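Local coordinates for virulence factor (Pectobacterium carotovorum, PDB 2W3Y), which serves the bacterium as a virulence factor against Drosophila, carries a palmitoyl group on a cysteine sulfur and binds to lipid vesicles, at residues A[103-108]-A[240-245]; A[9-14]-A[248-253]; A[57-62]-A[232-237]; A[85-88]-A[92-95]. One frame throughout, in Å; residues are numbered along the deposited sequence.

Contacts 2 and 3 each lie on the same side of the chain's centre as contact 1, among helices flanking the sheet. Contacts 1, 2 and 4 are partly buried. Contacts 1 and 2 share helix 237-250: the first rests a phenylalanine on its flank, the second joins its end to the N-terminal helix. They touch through A104 and V10. Contact 3, at the surface, joins helix 57-81 to helix 230-235 and reaches contact 1 through Y233, which bonds to D244 and K240. Contact 4 is local, tying a loop to helix 91-105, whose far end serves contact 1. Contacts 1 and 3 are apolar; contact 2 adds a salt bridge, contact 4 an indole-to-carbonyl bond.

Contact 1: A[103-108]-A[240-245]; sequences PAFFTD and KKKVDN
F105, at the last turn of helix 91-105, faces V243 on the flank of helix 237-250, their CA atoms 7.4 Å apart. This is a helix end packed against a helix side in a new fold, a mixed, mainly antiparallel sheet flanked by helices: F106 is the first residue to leave helical geometry, and the chain runs straight into strand 106-107, where T107 bonds through its backbone to T227 of strand 214-228. F105 therefore sits at the joint between helix and sheet, and its ring is the main bearing surface. The ring is met obliquely on one rim. CD1 of F105 touches CG2 of V243 at 3.7 Å, while CE1 of F105 lies 3.3 Å from CE of K242. V243 runs by the ring in the contrary sense, while K242 points back at F105. A chi1 of 71° tucks CG of K242 over its own backbone, and bends at chi3 and chi4 then bring the CE methylene against CD1 and CE1, with the ammonium just beyond. One face of the F105 ring is covered from within its own segment by CB of A104, 3.6 Å above the plane and toward the rim. Further round, F70, F246 and F228 meet the same ring, making this a cluster of aromatics between helices and sheet, and R229 takes up the carbonyl oxygen of A104. On the same helix K240 and D244 make a weak salt bridge, and the hydroxyl of Y233 bonds to both. The ammonium of K242 ends beside the phenyl ring, with NZ 4.1 Å from CE1 of F105.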
loop_
_atom_site.group_PDB
_atom_site.type_symbol
_atom_site.label_atom_id
_atom_site.label_comp_id
_atom_site.label_asym_id
_atom_site.label_seq_id
_atom_site.Cartn_x
_atom_site.Cartn_y
_atom_site.Cartn_z
ATOM N N PRO A 103 -4.781 -14.247 -7.315
ATOM C CA PRO A 103 -5.348 -15.608 -7.413
ATOM C C PRO A 103 -4.466 -16.666 -6.745
ATOM O O PRO A 103 -4.976 -17.642 -6.172
ATOM C CB PRO A 103 -5.399 -15.852 -8.921
ATOM C CG PRO A 103 -5.409 -14.510 -9.532
ATOM C CD PRO A 103 -4.557 -13.662 -8.650
ATOM N N ALA A 104 -3.154 -16.433 -6.778
ATOM C CA ALA A 104 -2.158 -17.369 -6.266
ATOM C C ALA A 104 -2.101 -17.473 -4.743
ATOM O O ALA A 104 -2.026 -18.579 -4.201
ATOM C CB ALA A 104 -0.785 -17.012 -6.824
ATOM N N PHE A 105 -2.141 -16.330 -4.052
ATOM C CA PHE A 105 -1.862 -16.288 -2.611
ATOM C C PHE A 105 -2.929 -15.586 -1.772
ATOM O O PHE A 105 -2.815 -15.496 -0.550
ATOM C CB PHE A 105 -0.524 -15.581 -2.356
ATOM C CG PHE A 105 0.630 -16.142 -3.129
ATOM C CD1 PHE A 105 1.205 -17.352 -2.766
ATOM C CD2 PHE A 105 1.165 -15.436 -4.195
ATOM C CE1 PHE A 105 2.290 -17.861 -3.463
ATOM C CE2 PHE A 105 2.255 -15.937 -4.917
ATOM C CZ PHE A 105 2.818 -17.152 -4.548
ATOM N N PHE A 106 -3.970 -15.080 -2.421
ATOM C CA PHE A 106 -4.917 -14.213 -1.726
ATOM C C PHE A 106 -6.365 -14.637 -1.946
ATOM O O PHE A 106 -6.673 -15.478 -2.799
ATOM C CB PHE A 106 -4.732 -12.752 -2.168
ATOM C CG PHE A 106 -3.393 -12.159 -1.798
ATOM C CD1 PHE A 106 -3.268 -11.350 -0.679
ATOM C CD2 PHE A 106 -2.265 -12.394 -2.578
ATOM C CE1 PHE A 106 -2.034 -10.808 -0.323
ATOM C CE2 PHE A 106 -1.035 -11.859 -2.237
ATOM C CZ PHE A 106 -0.920 -11.059 -1.103
ATOM N N THR A 107 -7.255 -14.021 -1.191
ATOM C CA THR A 107 -8.674 -14.313 -1.297
ATOM C C THR A 107 -9.454 -12.994 -1.296
ATOM O O THR A 107 -8.847 -11.927 -1.169
ATOM C CB THR A 107 -9.104 -15.308 -0.185
ATOM O OG1 THR A 107 -10.453 -15.738 -0.410
ATOM C CG2 THR A 107 -8.950 -14.714 1.211
ATOM N N ASP A 108 -10.779 -13.073 -1.446
ATOM C CA ASP A 108 -11.663 -11.898 -1.565
ATOM C C ASP A 108 -11.062 -10.784 -2.430
ATOM O O ASP A 108 -10.826 -9.663 -1.954
ATOM C CB ASP A 108 -12.071 -11.362 -0.184
ATOM C CG ASP A 108 -12.938 -12.343 0.594
ATOM O OD1 ASP A 108 -13.714 -13.119 -0.021
ATOM O OD2 ASP A 108 -12.846 -12.330 1.831
ATOM N N LYS A 240 2.690 -22.836 2.938
ATOM C CA LYS A 240 3.773 -22.052 3.544
ATOM C C LYS A 240 5.051 -22.109 2.687
ATOM O O LYS A 240 5.748 -21.099 2.523
ATOM C CB LYS A 240 4.047 -22.538 4.970
ATOM C CG LYS A 240 5.210 -21.852 5.677
ATOM C CD LYS A 240 5.120 -22.039 7.181
ATOM C CE LYS A 240 6.467 -21.841 7.873
ATOM N NZ LYS A 240 7.065 -20.485 7.682
ATOM N N LYS A 241 5.332 -23.286 2.122
ATOM C CA LYS A 241 6.522 -23.492 1.294
ATOM C C LYS A 241 6.488 -22.799 -0.063
ATOM O O LYS A 241 7.503 -22.239 -0.485
ATOM C CB LYS A 241 6.835 -24.984 1.109
ATOM C CG LYS A 241 7.564 -25.594 2.290
ATOM C CD LYS A 241 8.252 -26.908 1.911
ATOM C CE LYS A 241 7.274 -28.073 1.804
ATOM N NZ LYS A 241 8.008 -29.379 1.861
ATOM N N LYS A 242 5.351 -22.835 -0.756
ATOM C CA LYS A 242 5.288 -22.133 -2.043
ATOM C C LYS A 242 5.366 -20.610 -1.870
ATOM O O LYS A 242 6.002 -19.939 -2.674
ATOM C CB LYS A 242 4.115 -22.578 -2.942
ATOM C CG LYS A 242 2.716 -22.169 -2.507
ATOM C CD LYS A 242 1.717 -22.305 -3.681
ATOM C CE LYS A 242 1.432 -20.953 -4.346
ATOM N NZ LYS A 242 1.204 -21.005 -5.816
ATOM N N VAL A 243 4.736 -20.095 -0.812
ATOM C CA VAL A 243 4.839 -18.686 -0.424
ATOM C C VAL A 243 6.307 -18.317 -0.196
ATOM O O VAL A 243 6.834 -17.449 -0.889
ATOM C CB VAL A 243 3.972 -18.362 0.835
ATOM C CG1 VAL A 243 4.258 -16.949 1.380
ATOM C CG2 VAL A 243 2.464 -18.521 0.517
ATOM N N ASP A 244 6.963 -19.013 0.743
ATOM C CA ASP A 244 8.352 -18.727 1.131
ATOM C C ASP A 244 9.351 -18.828 -0.016
ATOM O O ASP A 244 10.223 -17.964 -0.140
ATOM C CB ASP A 244 8.795 -19.620 2.297
ATOM C CG ASP A 244 8.152 -19.217 3.618
ATOM O OD1 ASP A 244 7.618 -18.080 3.714
ATOM O OD2 ASP A 244 8.170 -20.046 4.560
ATOM N N ASN A 245 9.204 -19.861 -0.854
ATOM C CA ASN A 245 10.081 -20.058 -2.006
ATOM C C ASN A 245 9.915 -18.958 -3.052
ATOM O O ASN A 245 10.894 -18.453 -3.598
ATOM C CB ASN A 245 9.849 -21.432 -2.668
ATOM C CG ASN A 245 10.410 -22.607 -1.844
ATOM O OD1 ASN A 245 11.355 -22.456 -1.065
ATOM N ND2 ASN A 245 9.820 -23.786 -2.029
#

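Contact 2: A[9-14]-A[248-253]; sequences DVDLYF and DKYEGK
D11 carries its CG anti to the backbone N (chi1 172°), which swings the carboxylate across to Y250 and K249; Y250 sends its ring toward D11 with CG beside the backbone N, and K249 runs fully extended alongside it. The contact is a helix-to-helix join, docking the N-terminal helix 9-18 on the end of helix 237-250, and it combines a charged rim with an aromatic interior. OD1 of D11 is gripped twice. The hydroxyl OH of Y250 donates to OD1 of D11 over 2.6 Å, approaching from above the carboxylate plane, 37° out of it. NZ of K249 reaches the same OD1 of D11 at 2.8 Å through the syn lone pair, completing a salt bridge. The lysine ammonium has a further partner in Q15, one turn along the N-terminal helix, so a single lysine ties two residues of that helix to this one. Two good donors on one oxygen would be expected to favour the ionised carboxylate. Below this rim the Y250 ring is sandwiched. CB of F14 sits over the middle of one face, 3.6 Å from the ring centroid, in a CH-pi contact; CG of K249 lies over the opposite face, 3.9 Å above the plane. The F14 ring turns its edge to the Y250 face, with centroids 5.6 Å apart and planes at 52°. F246 meets both rings, and V73, A77 and L101 receive F14 from neighbouring helices. The backbone also touches the ring: C of F14 lies 3.6 Å from CE1 of Y250.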
loop_
_atom_site.group_PDB
_atom_site.type_symbol
_atom_site.label_atom_id
_atom_site.label_comp_id
_atom_site.label_asym_id
_atom_site.label_seq_id
_atom_site.Cartn_x
_atom_site.Cartn_y
_atom_site.Cartn_z
ATOM N N ASP A 9 2.058 -20.986 -12.203
ATOM C CA ASP A 9 1.819 -20.042 -13.299
ATOM C C ASP A 9 2.221 -18.616 -12.899
ATOM O O ASP A 9 2.586 -17.806 -13.751
ATOM C CB ASP A 9 0.375 -20.107 -13.852
ATOM C CG ASP A 9 -0.649 -20.619 -12.834
ATOM O OD1 ASP A 9 -1.849 -20.661 -13.192
ATOM O OD2 ASP A 9 -0.272 -20.985 -11.694
ATOM N N VAL A 10 2.165 -18.327 -11.598
ATOM C CA VAL A 10 2.704 -17.079 -11.055
ATOM C C VAL A 10 4.232 -17.071 -11.128
ATOM O O VAL A 10 4.827 -16.073 -11.556
ATOM C CB VAL A 10 2.268 -16.853 -9.603
ATOM C CG1 VAL A 10 2.225 -15.366 -9.293
ATOM C CG2 VAL A 10 0.924 -17.473 -9.376
ATOM N N ASP A 11 4.859 -18.179 -10.716
ATOM C CA ASP A 11 6.314 -18.355 -10.860
ATOM C C ASP A 11 6.807 -18.122 -12.296
ATOM O O ASP A 11 7.797 -17.407 -12.508
ATOM C CB ASP A 11 6.771 -19.725 -10.328
ATOM C CG ASP A 11 8.256 -20.021 -10.628
ATOM O OD1 ASP A 11 9.138 -19.186 -10.318
ATOM O OD2 ASP A 11 8.541 -21.102 -11.193
ATOM N N LEU A 12 6.108 -18.694 -13.275
ATOM C CA LEU A 12 6.469 -18.529 -14.687
ATOM C C LEU A 12 6.325 -17.080 -15.166
ATOM O O LEU A 12 7.149 -16.591 -15.940
ATOM C CB LEU A 12 5.627 -19.456 -15.574
ATOM C CG LEU A 12 5.657 -20.966 -15.298
ATOM C CD1 LEU A 12 4.660 -21.712 -16.186
ATOM C CD2 LEU A 12 7.068 -21.534 -15.451
ATOM N N TYR A 13 5.269 -16.409 -14.702
ATOM C CA TYR A 13 5.013 -15.004 -15.030
ATOM C C TYR A 13 6.182 -14.124 -14.581
ATOM O O TYR A 13 6.698 -13.293 -15.345
ATOM C CB TYR A 13 3.687 -14.533 -14.396
ATOM C CG TYR A 13 3.377 -13.084 -14.705
ATOM C CD1 TYR A 13 2.802 -12.721 -15.929
ATOM C CD2 TYR A 13 3.682 -12.070 -13.783
ATOM C CE1 TYR A 13 2.537 -11.387 -16.235
ATOM C CE2 TYR A 13 3.413 -10.740 -14.073
ATOM C CZ TYR A 13 2.840 -10.407 -15.298
ATOM O OH TYR A 13 2.575 -9.091 -15.589
ATOM N N PHE A 14 6.603 -14.339 -13.341
ATOM C CA PHE A 14 7.707 -13.595 -12.748
ATOM C C PHE A 14 9.070 -14.003 -13.310
ATOM O O PHE A 14 9.936 -13.143 -13.502
ATOM C CB PHE A 14 7.652 -13.709 -11.220
ATOM C CG PHE A 14 6.699 -12.726 -10.586
ATOM C CD1 PHE A 14 5.316 -12.911 -10.668
ATOM C CD2 PHE A 14 7.187 -11.594 -9.926
ATOM C CE1 PHE A 14 4.423 -11.976 -10.109
ATOM C CE2 PHE A 14 6.312 -10.671 -9.351
ATOM C CZ PHE A 14 4.926 -10.858 -9.439
ATOM N N ASP A 248 11.353 -15.700 -1.652
ATOM C CA ASP A 248 12.814 -15.817 -1.707
ATOM C C ASP A 248 13.397 -15.628 -3.117
ATOM O O ASP A 248 14.424 -14.975 -3.288
ATOM C CB ASP A 248 13.266 -17.156 -1.082
ATOM C CG ASP A 248 13.297 -17.111 0.440
ATOM O OD1 ASP A 248 13.252 -15.990 1.008
ATOM O OD2 ASP A 248 13.382 -18.189 1.082
ATOM N N LYS A 249 12.718 -16.166 -4.125
ATOM C CA LYS A 249 13.200 -16.104 -5.503
ATOM C C LYS A 249 13.111 -14.704 -6.156
ATOM O O LYS A 249 13.984 -14.308 -6.940
ATOM C CB LYS A 249 12.453 -17.147 -6.354
ATOM C CG LYS A 249 13.066 -17.403 -7.730
ATOM C CD LYS A 249 12.407 -18.594 -8.438
ATOM C CE LYS A 249 12.754 -18.634 -9.924
ATOM N NZ LYS A 249 11.892 -19.620 -10.680
ATOM N N TYR A 250 12.059 -13.961 -5.828
ATOM C CA TYR A 250 11.760 -12.724 -6.539
ATOM C C TYR A 250 11.874 -11.485 -5.657
ATOM O O TYR A 250 11.388 -10.404 -6.023
ATOM C CB TYR A 250 10.386 -12.836 -7.198
ATOM C CG TYR A 250 10.331 -13.949 -8.242
ATOM C CD1 TYR A 250 11.057 -13.843 -9.430
ATOM C CD2 TYR A 250 9.571 -15.099 -8.033
ATOM C CE1 TYR A 250 11.029 -14.849 -10.391
ATOM C CE2 TYR A 250 9.532 -16.124 -8.996
ATOM C CZ TYR A 250 10.267 -15.986 -10.165
ATOM O OH TYR A 250 10.250 -16.965 -11.131
ATOM N N GLU A 251 12.553 -11.653 -4.520
ATOM C CA GLU A 251 12.719 -10.616 -3.485
ATOM C C GLU A 251 13.150 -9.248 -4.023
ATOM O O GLU A 251 14.146 -9.138 -4.716
ATOM C CB GLU A 251 13.727 -11.079 -2.417
ATOM C CG GLU A 251 13.790 -10.142 -1.201
ATOM C CD GLU A 251 14.778 -10.586 -0.132
ATOM O OE1 GLU A 251 15.269 -9.694 0.607
ATOM O OE2 GLU A 251 15.063 -11.811 -0.028
ATOM N N GLY A 252 12.394 -8.208 -3.686
ATOM C CA GLY A 252 12.805 -6.842 -3.991
ATOM C C GLY A 252 13.572 -6.243 -2.817
ATOM O O GLY A 252 13.515 -6.760 -1.710
ATOM N N LYS A 253 14.303 -5.160 -3.070
ATOM C CA LYS A 253 14.891 -4.345 -2.004
ATOM C C LYS A 253 13.823 -3.963 -0.978
ATOM O O LYS A 253 12.665 -3.781 -1.330
ATOM C CB LYS A 253 15.497 -3.072 -2.601
ATOM C CG LYS A 253 17.012 -3.094 -2.756
ATOM C CD LYS A 253 17.455 -3.863 -3.959
ATOM C CE LYS A 253 18.960 -3.692 -4.146
ATOM N NZ LYS A 253 19.547 -4.783 -4.958
#

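Contact 3: A[57-62]-A[232-237]; sequences QKQVKA and EYFSNE
F234 reaches from helix 230-235 to Q59 and A62 of helix 57-81, and its side chain is nearly the whole bridge. The bond to CB already points at the other helix, and chi1 of -84° places CG beside the backbone N. At the ring, CD2 lies in the plane of the Y233 ring, at its edge, while CE2 of Y233 stands over one face of F234, toward the rim. One atom further out, CE2 of F234 meets CG of Q59 at 4.1 Å, obliquely. The tip, CZ of F234, rests against CB of A62 at 3.8 Å, the methyl lying at the ring edge near its plane; Q59 CA is 4.2 Å from the same CZ. In Q59, CG anti to the backbone N (chi1 -179°) puts that methylene beside CE2, while the amide continues past the ring without stacking on it. Q59 also touches Y187 of strand 185-198. Just after F234 the chain turns at N236, whose OD1 caps the N-terminus of helix 237-250 by accepting from N of F239. Between the two segments the chemistry is purely van der Waals, a light apolar touch at the surface that joins two helices without directional bonds.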
loop_
_atom_site.group_PDB
_atom_site.type_symbol
_atom_site.label_atom_id
_atom_site.label_comp_id
_atom_site.label_asym_id
_atom_site.label_seq_id
_atom_site.Cartn_x
_atom_site.Cartn_y
_atom_site.Cartn_z
ATOM N N GLN A 57 -0.437 -11.712 18.335
ATOM C CA GLN A 57 0.773 -10.888 18.135
ATOM C C GLN A 57 1.869 -11.519 17.266
ATOM O O GLN A 57 2.447 -10.844 16.404
ATOM C CB GLN A 57 1.332 -10.401 19.480
ATOM C CG GLN A 57 0.349 -9.504 20.223
ATOM C CD GLN A 57 0.946 -8.786 21.413
ATOM O OE1 GLN A 57 2.060 -8.256 21.347
ATOM N NE2 GLN A 57 0.198 -8.747 22.508
ATOM N N LYS A 58 2.133 -12.810 17.477
ATOM C CA LYS A 58 3.092 -13.551 16.651
ATOM C C LYS A 58 2.673 -13.600 15.178
ATOM O O LYS A 58 3.487 -13.337 14.294
ATOM C CB LYS A 58 3.271 -14.980 17.199
ATOM C CG LYS A 58 4.123 -15.923 16.353
ATOM C CD LYS A 58 4.050 -17.354 16.915
ATOM C CE LYS A 58 5.041 -18.280 16.238
ATOM N NZ LYS A 58 5.022 -19.647 16.846
ATOM N N GLN A 59 1.411 -13.960 14.937
ATOM C CA GLN A 59 0.806 -14.006 13.599
ATOM C C GLN A 59 0.854 -12.633 12.894
ATOM O O GLN A 59 1.143 -12.546 11.708
ATOM C CB GLN A 59 -0.634 -14.521 13.729
ATOM C CG GLN A 59 -1.430 -14.655 12.434
ATOM C CD GLN A 59 -2.726 -15.438 12.635
ATOM O OE1 GLN A 59 -2.777 -16.396 13.421
ATOM N NE2 GLN A 59 -3.768 -15.046 11.924
ATOM N N VAL A 60 0.598 -11.571 13.646
ATOM C CA VAL A 60 0.601 -10.215 13.108
ATOM C C VAL A 60 2.012 -9.764 12.701
ATOM O O VAL A 60 2.204 -9.193 11.617
ATOM C CB VAL A 60 -0.072 -9.217 14.089
ATOM C CG1 VAL A 60 0.149 -7.777 13.646
ATOM C CG2 VAL A 60 -1.561 -9.520 14.204
ATOM N N LYS A 61 2.997 -10.036 13.560
ATOM C CA LYS A 61 4.397 -9.711 13.259
ATOM C C LYS A 61 4.906 -10.445 12.020
ATOM O O LYS A 61 5.593 -9.853 11.195
ATOM C CB LYS A 61 5.308 -9.926 14.489
ATOM C CG LYS A 61 5.176 -8.811 15.560
ATOM C CD LYS A 61 5.809 -9.226 16.904
ATOM C CE LYS A 61 5.413 -8.263 18.036
ATOM N NZ LYS A 61 6.272 -7.034 18.006
ATOM N N ALA A 62 4.538 -11.719 11.877
ATOM C CA ALA A 62 4.862 -12.491 10.672
ATOM C C ALA A 62 4.114 -11.963 9.424
ATOM O O ALA A 62 4.705 -11.832 8.341
ATOM C CB ALA A 62 4.554 -13.975 10.895
ATOM N N GLU A 232 -4.147 -20.505 6.232
ATOM C CA GLU A 232 -3.504 -21.570 5.475
ATOM C C GLU A 232 -1.981 -21.525 5.549
ATOM O O GLU A 232 -1.340 -22.573 5.527
ATOM C CB GLU A 232 -3.946 -21.547 4.016
ATOM C CG GLU A 232 -5.362 -22.045 3.806
ATOM C CD GLU A 232 -5.984 -21.548 2.514
ATOM O OE1 GLU A 232 -5.641 -22.094 1.439
ATOM O OE2 GLU A 232 -6.826 -20.617 2.581
ATOM N N TYR A 233 -1.405 -20.324 5.634
ATOM C CA TYR A 233 0.046 -20.177 5.764
ATOM C C TYR A 233 0.563 -20.810 7.072
ATOM O O TYR A 233 1.646 -21.397 7.102
ATOM C CB TYR A 233 0.466 -18.698 5.654
ATOM C CG TYR A 233 1.954 -18.458 5.806
ATOM C CD1 TYR A 233 2.806 -18.511 4.706
ATOM C CD2 TYR A 233 2.507 -18.191 7.059
ATOM C CE1 TYR A 233 4.193 -18.300 4.857
ATOM C CE2 TYR A 233 3.864 -17.983 7.224
ATOM C CZ TYR A 233 4.706 -18.034 6.121
ATOM O OH TYR A 233 6.051 -17.815 6.302
ATOM N N PHE A 234 -0.215 -20.687 8.139
ATOM C CA PHE A 234 0.175 -21.236 9.433
ATOM C C PHE A 234 -0.334 -22.663 9.696
ATOM O O PHE A 234 0.046 -23.277 10.693
ATOM C CB PHE A 234 -0.259 -20.301 10.568
ATOM C CG PHE A 234 0.705 -19.184 10.840
ATOM C CD1 PHE A 234 1.813 -19.386 11.664
ATOM C CD2 PHE A 234 0.503 -17.922 10.285
ATOM C CE1 PHE A 234 2.708 -18.347 11.931
ATOM C CE2 PHE A 234 1.393 -16.873 10.540
ATOM C CZ PHE A 234 2.496 -17.083 11.362
ATOM N N SER A 235 -1.180 -23.189 8.813
ATOM C CA SER A 235 -1.734 -24.536 9.002
ATOM C C SER A 235 -1.311 -25.529 7.922
ATOM O O SER A 235 -1.291 -26.741 8.157
ATOM C CB SER A 235 -3.261 -24.496 9.124
ATOM O OG SER A 235 -3.882 -24.292 7.866
ATOM N N ASN A 236 -0.965 -25.014 6.750
ATOM C CA ASN A 236 -0.678 -25.840 5.584
ATOM C C ASN A 236 0.783 -25.676 5.177
ATOM O O ASN A 236 1.153 -24.684 4.537
ATOM C CB ASN A 236 -1.631 -25.442 4.451
ATOM C CG ASN A 236 -1.546 -26.349 3.239
ATOM O OD1 ASN A 236 -0.503 -26.911 2.924
ATOM N ND2 ASN A 236 -2.652 -26.463 2.530
ATOM N N GLU A 237 1.607 -26.658 5.552
ATOM C CA GLU A 237 3.055 -26.587 5.340
ATOM C C GLU A 237 3.459 -26.458 3.867
ATOM O O GLU A 237 4.451 -25.800 3.551
ATOM C CB GLU A 237 3.768 -27.794 5.970
ATOM C CG GLU A 237 3.504 -28.010 7.472
ATOM C CD GLU A 237 4.298 -27.078 8.393
ATOM O OE1 GLU A 237 4.897 -26.090 7.903
ATOM O OE2 GLU A 237 4.316 -27.343 9.623
#

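Contact 4: A[85-88]-A[92-95]; sequences NKEK and DIWK
I93, which gives up the most surface here, lays its terminal methyl on E87. Its CG1 lies beside the backbone N (chi1 -61°) and the chain then runs out straight, bringing CD1 of I93 to 3.3 Å from the carbonyl O of E87 and 3.9 Å from CB of E87. Beyond CB the glutamate chain is extended, and OE2 of E87 bonds to OG of S84. K88 takes part through its backbone: its CB points away from residues 92-95, and its NZ is bound to N79, while its carbonyl points at the helix. NE1 of W94 donates to O of K88 over 2.8 Å, almost straight at 161°, with the acceptor close to the indole plane at the ring edge. The donor lies 25° out of the carbonyl plane. This bond satisfies the one polar atom of a buried indole and fixes its rotation, while the rest of the ring packs on V42, Y44, L169 and A171 of the sheet and S75 and V78 of helix 57-81. Residues 85-88 form part of the connection between two successive helices, folded back on the first turn of the second: a helix-loop-helix hairpin whose tryptophan anchors it to the sheet.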
loop_
_atom_site.group_PDB
_atom_site.type_symbol
_atom_site.label_atom_id
_atom_site.label_comp_id
_atom_site.label_asym_id
_atom_site.label_seq_id
_atom_site.Cartn_x
_atom_site.Cartn_y
_atom_site.Cartn_z
ATOM N N ASN A 85 10.990 5.070 -17.668
ATOM C CA ASN A 85 10.868 5.565 -16.295
ATOM C C ASN A 85 9.453 6.029 -15.979
ATOM O O ASN A 85 8.914 5.690 -14.931
ATOM C CB ASN A 85 11.895 6.665 -16.005
ATOM C CG ASN A 85 12.012 6.960 -14.517
ATOM O OD1 ASN A 85 12.515 6.148 -13.756
ATOM N ND2 ASN A 85 11.524 8.104 -14.109
ATOM N N LYS A 86 8.844 6.775 -16.899
ATOM C CA LYS A 86 7.475 7.259 -16.713
ATOM C C LYS A 86 6.467 6.130 -16.432
ATOM O O LYS A 86 5.574 6.259 -15.595
ATOM C CB LYS A 86 7.036 8.067 -17.939
ATOM C CG LYS A 86 7.636 9.440 -18.010
ATOM C CD LYS A 86 7.122 10.210 -19.232
ATOM C CE LYS A 86 7.984 11.433 -19.504
ATOM N NZ LYS A 86 7.984 12.337 -18.330
ATOM N N GLU A 87 6.637 5.021 -17.148
ATOM C CA GLU A 87 5.754 3.875 -17.051
ATOM C C GLU A 87 5.897 3.065 -15.761
ATOM O O GLU A 87 4.990 2.293 -15.412
ATOM C CB GLU A 87 5.915 2.990 -18.291
ATOM C CG GLU A 87 5.216 3.571 -19.518
ATOM C CD GLU A 87 5.551 2.801 -20.792
ATOM O OE1 GLU A 87 4.771 1.893 -21.173
ATOM O OE2 GLU A 87 6.613 3.089 -21.394
ATOM N N LYS A 88 6.998 3.251 -15.031
ATOM C CA LYS A 88 7.079 2.711 -13.643
ATOM C C LYS A 88 5.949 3.234 -12.727
ATOM O O LYS A 88 5.586 2.590 -11.736
ATOM C CB LYS A 88 8.435 3.023 -12.984
ATOM C CG LYS A 88 9.628 2.391 -13.650
ATOM C CD LYS A 88 10.925 2.922 -13.027
ATOM C CE LYS A 88 12.125 2.717 -13.936
ATOM N NZ LYS A 88 12.532 1.313 -14.028
ATOM N N ASP A 92 -1.752 0.887 -14.550
ATOM C CA ASP A 92 -2.165 -0.301 -15.297
ATOM C C ASP A 92 -1.115 -1.422 -15.261
ATOM O O ASP A 92 -1.469 -2.590 -15.266
ATOM C CB ASP A 92 -2.604 0.048 -16.730
ATOM C CG ASP A 92 -4.003 0.707 -16.781
ATOM O OD1 ASP A 92 -4.214 1.594 -17.655
ATOM O OD2 ASP A 92 -4.901 0.344 -15.965
ATOM N N ILE A 93 0.167 -1.067 -15.203
ATOM C CA ILE A 93 1.252 -2.067 -15.060
ATOM C C ILE A 93 1.289 -2.717 -13.664
ATOM O O ILE A 93 1.484 -3.941 -13.540
ATOM C CB ILE A 93 2.621 -1.469 -15.443
ATOM C CG1 ILE A 93 2.608 -1.021 -16.919
ATOM C CG2 ILE A 93 3.746 -2.467 -15.155
ATOM C CD1 ILE A 93 3.787 -0.160 -17.326
ATOM N N TRP A 94 1.104 -1.897 -12.626
ATOM C CA TRP A 94 0.876 -2.380 -11.247
ATOM C C TRP A 94 -0.340 -3.315 -11.150
ATOM O O TRP A 94 -0.298 -4.347 -10.471
ATOM C CB TRP A 94 0.704 -1.186 -10.280
ATOM C CG TRP A 94 1.980 -0.405 -10.034
ATOM C CD1 TRP A 94 2.521 0.560 -10.840
ATOM C CD2 TRP A 94 2.863 -0.523 -8.905
ATOM N NE1 TRP A 94 3.690 1.040 -10.287
ATOM C CE2 TRP A 94 3.924 0.391 -9.103
ATOM C CE3 TRP A 94 2.867 -1.325 -7.754
ATOM C CZ2 TRP A 94 4.987 0.534 -8.184
ATOM C CZ3 TRP A 94 3.918 -1.184 -6.842
ATOM C CH2 TRP A 94 4.958 -0.254 -7.064
ATOM N N LYS A 95 -1.436 -2.954 -11.826
ATOM C CA LYS A 95 -2.619 -3.811 -11.832
ATOM C C LYS A 95 -2.368 -5.175 -12.523
ATOM O O LYS A 95 -2.783 -6.218 -12.004
ATOM C CB LYS A 95 -3.822 -3.074 -12.439
ATOM C CG LYS A 95 -5.137 -3.863 -12.388
ATOM C CD LYS A 95 -6.307 -3.039 -12.932
ATOM C CE LYS A 95 -6.250 -2.913 -14.448
ATOM N NZ LYS A 95 -7.366 -2.058 -15.005
#